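Local coordinates for probable glucarate dehydratase (Mycobacterium smegmatis str. MC2 155, PDB 3VDG), which probably dehydrates glucarate or a related acid sugar as a metal-dependent lyase of the enolase superfamily, at residues Lys176-Pro181 and Trp188-Asp193; Lys256-Leu261 and Ala285-Ala290; Glu378-Pro383 and Val403-Asp408. One frame throughout, in Å; residues are numbered along the deposited sequence.

How the contacts relate
All three contacts lie outside the metal site, where sodium is held by D244, E269 and N292. Contacts 1 and 2 belong to the barrel: contact 1 folds the loop that follows its first strand, 166-174, while contact 2 ties the end of helix 251-260 to the turn leading into strand 289-291. Their centres are 28 Å apart. The side chain of M287 lies about 14 Å from the sodium. Contact 3 bridges the loop after helix 349-360 to the segment leading into helix 407-420, with V380 and I405 resting on V60 of strand 55-65; its centre lies 29 Å from that of contact 1 and, across the chain's centre, 41 Å from that of contact 2.

Contact 1: Lys176-Pro181 and Trp188-Asp193; sequences KWAAHP and WGAALD
The ammonium group of K176 reaches across to the backbone of the returning segment 188-193, where NZ donates to O of G189 at 2.9 Å. NZ comes in from above that carbonyl plane, 48° out of it, and so misses the lone pairs. K176 NZ also donates to O of W177 at 2.8 Å, running nearly along the C=O axis, and forms a salt bridge to D186. With two carbonyls and a carboxylate around it, the charged tip is well satisfied for a buried lysine. Bends at chi3 (-66°) and chi4 (-59°) curl the chain back so that one NZ can serve both W177 and G189.

At the other end of the same residue the backbones pair. K176 and A191 form a single antiparallel hydrogen-bonded bridge, K176 N to A191 O at 2.9 Å and A191 N to K176 O also at 2.9 Å. CA of A190 adds a CH...O contact to K176 O at 3.3 Å.

Packing fills in around these bonds. The aliphatic part of K176 crosses the W188 side chain at about a right angle, CE lying 3.9 Å from CB of W188. Farther along, the methyls of A178 and A190 meet, CB to CB, at 4.1 Å.

This bridged loop lies between barrel strand 166-174 and helix 194-208. A191 packs on I197 and Q200 of that helix, W188 makes a cation-pi contact with its R203, and W177 lies against helix 427-434.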
loop_
_atom_site.group_PDB
_atom_site.type_symbol
_atom_site.label_atom_id
_atom_site.label_comp_id
_atom_site.label_asym_id
_atom_site.label_seq_id
_atom_site.Cartn_x
_atom_site.Cartn_y
_atom_site.Cartn_z
ATOM N N LYS A 176 -6.380 22.339 31.074
ATOM C CA LYS A 176 -6.193 23.665 30.492
ATOM C C LYS A 176 -6.380 24.757 31.548
ATOM O O LYS A 176 -7.165 24.593 32.486
ATOM C CB LYS A 176 -7.189 23.908 29.325
ATOM C CG LYS A 176 -8.656 23.912 29.744
ATOM C CD LYS A 176 -9.635 24.037 28.566
ATOM C CE LYS A 176 -9.522 25.375 27.858
ATOM N NZ LYS A 176 -9.780 26.528 28.776
ATOM N N TRP A 177 -5.677 25.867 31.381
ATOM C CA TRP A 177 -5.986 27.075 32.146
ATOM C C TRP A 177 -7.287 27.653 31.682
ATOM O O TRP A 177 -7.800 27.258 30.643
ATOM C CB TRP A 177 -4.931 28.130 31.922
ATOM C CG TRP A 177 -3.529 27.744 32.314
ATOM C CD1 TRP A 177 -3.122 26.812 33.272
ATOM C CD2 TRP A 177 -2.297 28.308 31.776
ATOM N NE1 TRP A 177 -1.752 26.763 33.341
ATOM C CE2 TRP A 177 -1.200 27.643 32.469
ATOM C CE3 TRP A 177 -2.005 29.257 30.808
ATOM C CZ2 TRP A 177 0.118 27.929 32.186
ATOM C CZ3 TRP A 177 -0.666 29.539 30.534
ATOM C CH2 TRP A 177 0.369 28.886 31.210
ATOM N N ALA A 178 -7.825 28.612 32.434
ATOM C CA ALA A 178 -9.095 29.230 32.086
ATOM C C ALA A 178 -8.929 30.163 30.894
ATOM O O ALA A 178 -9.857 30.356 30.111
ATOM C CB ALA A 178 -9.651 30.007 33.282
ATOM N N ALA A 179 -7.746 30.747 30.766
ATOM C CA ALA A 179 -7.528 31.811 29.798
ATOM C C ALA A 179 -6.060 31.887 29.513
ATOM O O ALA A 179 -5.259 31.481 30.335
ATOM C CB ALA A 179 -7.994 33.144 30.375
ATOM N N HIS A 180 -5.681 32.424 28.361
ATOM C CA HIS A 180 -4.279 32.810 28.189
ATOM C C HIS A 180 -4.043 34.015 29.060
ATOM O O HIS A 180 -4.966 34.801 29.269
ATOM C CB HIS A 180 -3.981 33.164 26.740
ATOM C CG HIS A 180 -3.969 31.959 25.820
ATOM N ND1 HIS A 180 -2.878 31.189 25.652
ATOM C CD2 HIS A 180 -4.970 31.405 25.027
ATOM C CE1 HIS A 180 -3.166 30.181 24.799
ATOM N NE2 HIS A 180 -4.443 30.320 24.411
ATOM N N PRO A 181 -2.806 34.196 29.563
ATOM C CA PRO A 181 -2.498 35.325 30.459
ATOM C C PRO A 181 -2.931 36.670 29.883
ATOM O O PRO A 181 -2.528 37.025 28.778
ATOM C CB PRO A 181 -0.973 35.266 30.571
ATOM C CG PRO A 181 -0.681 33.808 30.454
ATOM C CD PRO A 181 -1.646 33.308 29.397
ATOM N N TRP A 188 -14.892 27.325 27.972
ATOM C CA TRP A 188 -14.664 25.993 28.528
ATOM C C TRP A 188 -14.409 26.051 30.009
ATOM O O TRP A 188 -14.815 25.164 30.756
ATOM C CB TRP A 188 -13.455 25.336 27.852
ATOM C CG TRP A 188 -13.683 24.991 26.392
ATOM C CD1 TRP A 188 -13.339 25.745 25.268
ATOM C CD2 TRP A 188 -14.326 23.785 25.864
ATOM N NE1 TRP A 188 -13.723 25.104 24.115
ATOM C CE2 TRP A 188 -14.320 23.922 24.402
ATOM C CE3 TRP A 188 -14.886 22.644 26.435
ATOM C CZ2 TRP A 188 -14.856 22.949 23.575
ATOM C CZ3 TRP A 188 -15.407 21.659 25.585
ATOM C CH2 TRP A 188 -15.399 21.814 24.192
ATOM N N GLY A 189 -13.699 27.084 30.447
ATOM C CA GLY A 189 -13.235 27.140 31.825
ATOM C C GLY A 189 -11.953 26.344 31.974
ATOM O O GLY A 189 -11.499 25.708 31.020
ATOM N N ALA A 190 -11.360 26.388 33.163
ATOM C CA ALA A 190 -10.152 25.622 33.472
ATOM C C ALA A 190 -10.511 24.160 33.683
ATOM O O ALA A 190 -11.637 23.829 34.062
ATOM C CB ALA A 190 -9.473 26.179 34.729
ATOM N N ALA A 191 -9.562 23.272 33.416
ATOM C CA ALA A 191 -9.720 21.881 33.799
ATOM C C ALA A 191 -8.394 21.484 34.381
ATOM O O ALA A 191 -7.419 21.381 33.651
ATOM C CB ALA A 191 -10.054 21.002 32.593
ATOM N N LEU A 192 -8.354 21.257 35.693
ATOM C CA LEU A 192 -7.089 21.018 36.376
ATOM C C LEU A 192 -7.186 19.841 37.330
ATOM O O LEU A 192 -6.261 19.584 38.086
ATOM C CB LEU A 192 -6.647 22.280 37.140
ATOM C CG LEU A 192 -6.451 23.507 36.248
ATOM C CD1 LEU A 192 -6.347 24.786 37.086
ATOM C CD2 LEU A 192 -5.234 23.308 35.341
ATOM N N ASP A 193 -8.303 19.119 37.277
ATOM C CA ASP A 193 -8.529 17.972 38.155
ATOM C C ASP A 193 -9.648 17.127 37.550
ATOM O O ASP A 193 -10.218 17.513 36.535
ATOM C CB ASP A 193 -8.913 18.454 39.560
ATOM C CG ASP A 193 -10.070 19.448 39.538
ATOM O OD1 ASP A 193 -10.908 19.399 38.607
ATOM O OD2 ASP A 193 -10.147 20.289 40.455
#

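Contact 2: Lys256-Leu261 and Ala285-Ala290; sequences KVAAGL and APMPLA
M287 carries most of this contact from its side, reaching from the turn before strand 289-291 to the last turn of helix 251-260. Its CB already points toward the helix. From there CG stands between the backbone N and the carbonyl carbon of M287 (chi1 71°), and two more bends, chi2 -67° and chi3 -71°, fold the thioether back on itself instead of letting it extend. SD of M287 is the first atom to touch: it lies against the methyl of A258, 3.8 Å from CB. CE of M287 ends beside the last turn of the helix, 3.5 Å from O of A258 and also 3.5 Å from O of L261. Being bound to sulfur, this methyl is slightly polarised, so its place beside two carbonyl oxygens is probably mildly favourable. CE of M287 also brushes CB of L261 at 4.3 Å.

The setting is the outer layer of the modified TIM barrel, (beta/alpha)7-beta, of the enolase superfamily. Helix 251-260 follows strand 241-244, and helix 275-284 runs down to A285 before the chain turns back into strand 289-291. The contact therefore joins the C-terminal ends of two successive outer helices, at the end of the barrel where its strands begin, away from the metal ligands D244, E269 and N292.

A258 is the common surface on the helix. Besides the sulfur, its CB meets CB of A285 at 3.8 Å and CD of P286 at 4.0 Å; the small methyl lets both the turn and the thioether come close. CG of P286 lies 3.8 Å from O of A258. M287 also packs on L268 of strand 267-269, while L261 turns to M226 and V229 of helix 222-235.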
loop_
_atom_site.group_PDB
_atom_site.type_symbol
_atom_site.label_atom_id
_atom_site.label_comp_id
_atom_site.label_asym_id
_atom_site.label_seq_id
_atom_site.Cartn_x
_atom_site.Cartn_y
_atom_site.Cartn_z
ATOM N N LYS A 256 3.036 0.489 36.261
ATOM C CA LYS A 256 2.104 0.689 37.373
ATOM C C LYS A 256 0.799 1.334 36.916
ATOM O O LYS A 256 -0.292 0.966 37.369
ATOM C CB LYS A 256 2.748 1.540 38.476
ATOM C CG LYS A 256 3.839 0.796 39.228
ATOM C CD LYS A 256 4.676 1.748 40.068
ATOM C CE LYS A 256 5.918 1.055 40.602
ATOM N NZ LYS A 256 6.838 2.045 41.219
ATOM N N VAL A 257 0.909 2.325 36.040
ATOM C CA VAL A 257 -0.285 2.971 35.510
ATOM C C VAL A 257 -1.127 1.946 34.748
ATOM O O VAL A 257 -2.340 1.848 34.951
ATOM C CB VAL A 257 0.059 4.159 34.578
ATOM C CG1 VAL A 257 -1.216 4.716 33.942
ATOM C CG2 VAL A 257 0.777 5.249 35.372
ATOM N N ALA A 258 -0.476 1.177 33.875
ATOM C CA ALA A 258 -1.188 0.167 33.084
ATOM C C ALA A 258 -1.890 -0.869 33.976
ATOM O O ALA A 258 -3.057 -1.229 33.744
ATOM C CB ALA A 258 -0.242 -0.506 32.092
ATOM N N ALA A 259 -1.191 -1.342 35.002
ATOM C CA ALA A 259 -1.780 -2.329 35.910
ATOM C C ALA A 259 -2.976 -1.717 36.605
ATOM O O ALA A 259 -4.028 -2.337 36.706
ATOM C CB ALA A 259 -0.757 -2.825 36.929
ATOM N N GLY A 260 -2.831 -0.471 37.044
ATOM C CA GLY A 260 -3.903 0.221 37.727
ATOM C C GLY A 260 -5.085 0.539 36.841
ATOM O O GLY A 260 -6.185 0.726 37.331
ATOM N N LEU A 261 -4.875 0.617 35.532
ATOM C CA LEU A 261 -5.992 0.913 34.632
ATOM C C LEU A 261 -6.430 -0.314 33.816
ATOM O O LEU A 261 -7.133 -0.187 32.800
ATOM C CB LEU A 261 -5.659 2.102 33.718
ATOM C CG LEU A 261 -5.509 3.465 34.409
ATOM C CD1 LEU A 261 -5.059 4.522 33.404
ATOM C CD2 LEU A 261 -6.799 3.878 35.106
ATOM N N ALA A 285 1.946 -4.643 30.133
ATOM C CA ALA A 285 0.677 -3.926 30.042
ATOM C C ALA A 285 -0.453 -4.834 29.536
ATOM O O ALA A 285 -0.293 -5.543 28.546
ATOM C CB ALA A 285 0.818 -2.702 29.145
ATOM N N PRO A 286 -1.591 -4.823 30.235
ATOM C CA PRO A 286 -2.718 -5.666 29.829
ATOM C C PRO A 286 -3.460 -5.081 28.620
ATOM O O PRO A 286 -4.035 -5.829 27.844
ATOM C CB PRO A 286 -3.610 -5.703 31.077
ATOM C CG PRO A 286 -3.245 -4.475 31.851
ATOM C CD PRO A 286 -1.802 -4.174 31.540
ATOM N N MET A 287 -3.435 -3.762 28.439
ATOM C CA MET A 287 -4.023 -3.179 27.224
ATOM C C MET A 287 -2.942 -2.943 26.169
ATOM O O MET A 287 -1.749 -2.879 26.480
ATOM C CB MET A 287 -4.796 -1.879 27.524
ATOM C CG MET A 287 -3.930 -0.666 27.902
ATOM S SD MET A 287 -3.050 -0.772 29.495
ATOM C CE MET A 287 -4.441 -0.624 30.622
ATOM N N PRO A 288 -3.352 -2.814 24.902
ATOM C CA PRO A 288 -2.382 -2.556 23.836
ATOM C C PRO A 288 -1.719 -1.186 24.020
ATOM O O PRO A 288 -2.376 -0.257 24.503
ATOM C CB PRO A 288 -3.260 -2.502 22.561
ATOM C CG PRO A 288 -4.570 -3.091 22.935
ATOM C CD PRO A 288 -4.740 -2.899 24.410
ATOM N N LEU A 289 -0.440 -1.066 23.646
ATOM C CA LEU A 289 0.210 0.237 23.576
ATOM C C LEU A 289 0.073 0.780 22.164
ATOM O O LEU A 289 0.208 0.034 21.189
ATOM C CB LEU A 289 1.707 0.132 23.900
ATOM C CG LEU A 289 2.049 -0.353 25.318
ATOM C CD1 LEU A 289 3.516 -0.022 25.585
ATOM C CD2 LEU A 289 1.137 0.345 26.326
ATOM N N ALA A 290 -0.183 2.079 22.069
ATOM C CA ALA A 290 -0.266 2.780 20.794
ATOM C C ALA A 290 0.834 3.825 20.732
ATOM O O ALA A 290 1.363 4.234 21.762
ATOM C CB ALA A 290 -1.619 3.459 20.673
#

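Contact 3: Glu378-Pro383 and Val403-Asp408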
loop_
_atom_site.group_PDB
_atom_site.type_symbol
_atom_site.label_atom_id
_atom_site.label_comp_id
_atom_site.label_asym_id
_atom_site.label_seq_id
_atom_site.Cartn_x
_atom_site.Cartn_y
_atom_site.Cartn_z
ATOM N N GLU A 378 -12.851 28.557 13.877
ATOM C CA GLU A 378 -12.605 29.246 12.602
ATOM C C GLU A 378 -12.273 28.197 11.536
ATOM O O GLU A 378 -11.936 27.055 11.865
ATOM C CB GLU A 378 -11.450 30.250 12.740
ATOM C CG GLU A 378 -11.771 31.423 13.686
ATOM C CD GLU A 378 -10.540 32.075 14.319
ATOM O OE1 GLU A 378 -9.840 31.413 15.123
ATOM O OE2 GLU A 378 -10.278 33.266 14.029
ATOM N N ASP A 379 -12.385 28.568 10.264
ATOM C CA ASP A 379 -12.078 27.629 9.181
ATOM C C ASP A 379 -11.821 28.390 7.890
ATOM O O ASP A 379 -12.136 29.593 7.791
ATOM C CB ASP A 379 -13.206 26.602 8.999
ATOM C CG ASP A 379 -12.721 25.301 8.327
ATOM O OD1 ASP A 379 -11.585 25.249 7.813
ATOM O OD2 ASP A 379 -13.481 24.328 8.305
ATOM N N VAL A 380 -11.219 27.708 6.920
ATOM C CA VAL A 380 -10.912 28.321 5.620
ATOM C C VAL A 380 -11.781 27.794 4.481
ATOM O O VAL A 380 -11.699 28.299 3.354
ATOM C CB VAL A 380 -9.432 28.138 5.204
ATOM C CG1 VAL A 380 -8.502 28.891 6.148
ATOM C CG2 VAL A 380 -9.069 26.665 5.149
ATOM N N VAL A 381 -12.594 26.779 4.761
ATOM C CA VAL A 381 -13.481 26.215 3.741
ATOM C C VAL A 381 -14.930 26.607 3.983
ATOM O O VAL A 381 -15.323 26.923 5.102
ATOM C CB VAL A 381 -13.372 24.669 3.636
ATOM C CG1 VAL A 381 -11.928 24.274 3.360
ATOM C CG2 VAL A 381 -13.907 23.978 4.894
ATOM N N ALA A 382 -15.727 26.603 2.922
ATOM C CA ALA A 382 -17.144 26.905 3.066
ATOM C C ALA A 382 -17.807 25.837 3.942
ATOM O O ALA A 382 -17.421 24.674 3.899
ATOM C CB ALA A 382 -17.809 26.991 1.701
ATOM N N PRO A 383 -18.799 26.231 4.754
ATOM C CA PRO A 383 -19.355 25.290 5.732
ATOM C C PRO A 383 -20.336 24.315 5.089
ATOM O O PRO A 383 -20.731 24.490 3.932
ATOM C CB PRO A 383 -20.094 26.207 6.718
ATOM C CG PRO A 383 -20.477 27.400 5.884
ATOM C CD PRO A 383 -19.340 27.598 4.910
ATOM N N VAL A 403 -14.639 19.806 -0.147
ATOM C CA VAL A 403 -14.706 21.118 0.503
ATOM C C VAL A 403 -14.075 22.122 -0.452
ATOM O O VAL A 403 -13.235 21.741 -1.274
ATOM C CB VAL A 403 -13.962 21.149 1.860
ATOM C CG1 VAL A 403 -14.690 20.286 2.881
ATOM C CG2 VAL A 403 -12.523 20.671 1.696
ATOM N N GLU A 404 -14.472 23.392 -0.349
ATOM C CA GLU A 404 -13.921 24.460 -1.211
ATOM C C GLU A 404 -13.527 25.672 -0.383
ATOM O O GLU A 404 -14.150 25.955 0.636
ATOM C CB GLU A 404 -14.947 24.904 -2.267
ATOM C CG GLU A 404 -15.374 23.807 -3.235
ATOM C CD GLU A 404 -16.142 24.335 -4.441
ATOM O OE1 GLU A 404 -16.163 25.567 -4.668
ATOM O OE2 GLU A 404 -16.726 23.513 -5.176
ATOM N N ILE A 405 -12.507 26.391 -0.836
ATOM C CA ILE A 405 -12.019 27.555 -0.099
ATOM C C ILE A 405 -13.082 28.640 -0.065
ATOM O O ILE A 405 -13.790 28.872 -1.053
ATOM C CB ILE A 405 -10.752 28.144 -0.741
ATOM C CG1 ILE A 405 -9.540 27.246 -0.481
ATOM C CG2 ILE A 405 -10.464 29.545 -0.191
ATOM C CD1 ILE A 405 -9.160 27.172 0.976
ATOM N N ASP A 406 -13.209 29.272 1.093
ATOM C CA ASP A 406 -13.964 30.510 1.249
ATOM C C ASP A 406 -12.895 31.594 1.244
ATOM O O ASP A 406 -12.138 31.738 2.213
ATOM C CB ASP A 406 -14.727 30.450 2.568
ATOM C CG ASP A 406 -15.388 31.771 2.943
ATOM O OD1 ASP A 406 -14.987 32.841 2.437
ATOM O OD2 ASP A 406 -16.303 31.734 3.784
ATOM N N GLU A 407 -12.782 32.326 0.132
ATOM C CA GLU A 407 -11.650 33.247 -0.036
ATOM C C GLU A 407 -11.641 34.366 1.033
ATOM O O GLU A 407 -10.574 34.849 1.426
ATOM C CB GLU A 407 -11.589 33.830 -1.458
ATOM C CG GLU A 407 -11.190 32.834 -2.559
ATOM C CD GLU A 407 -9.702 32.433 -2.577
ATOM O OE1 GLU A 407 -8.860 33.030 -1.864
ATOM O OE2 GLU A 407 -9.349 31.500 -3.334
ATOM N N ASP A 408 -12.820 34.763 1.504
ATOM C CA ASP A 408 -12.881 35.805 2.529
ATOM C C ASP A 408 -12.385 35.272 3.862
ATOM O O ASP A 408 -11.698 35.978 4.602
ATOM C CB ASP A 408 -14.305 36.339 2.695
ATOM C CG ASP A 408 -14.735 37.222 1.531
ATOM O OD1 ASP A 408 -13.869 37.769 0.811
ATOM O OD2 ASP A 408 -15.949 37.359 1.334
HETATM O O HOH W 1 -15.735 29.531 5.887
HETATM O O HOH W 2 -16.660 23.551 1.466
#
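The side chains of V381 and V403 cross obliquely, their CB atoms 4.0 Å apart, with CG1 of V381 near CG2 of V403. The same V381 CB also sits 3.4 Å from O of E404. Two residues on from V403, I405 starts away from the loop, but its bent chain (chi1 -73°, chi2 -66°) brings I405 CD1 to 3.7 Å from V380 O and 4.2 Å from V380 CG2.

Two backbone bonds frame these side chains as a single beta bridge between V381 and I405: D406 N donates to V380 O in a nearly straight bond, and A382 N donates to E404 O, nearly in line with its C=O. The bridge fastens the loop after helix 349-360 to the start of helix 407-420, where the C-terminal part of the chain returns to the N-terminal capping domain: V380 and I405 both rest on V60 of strand 55-65 and on I350.

D406 is the N-cap of that helix. With CG anti to the backbone N (chi1 171°), its OD1 accepts from A409 N and, weakly, from D408 N, while a water donates to OD2 and to V381 O (2.8 Å from the water). Another water links A382 O with E404 N.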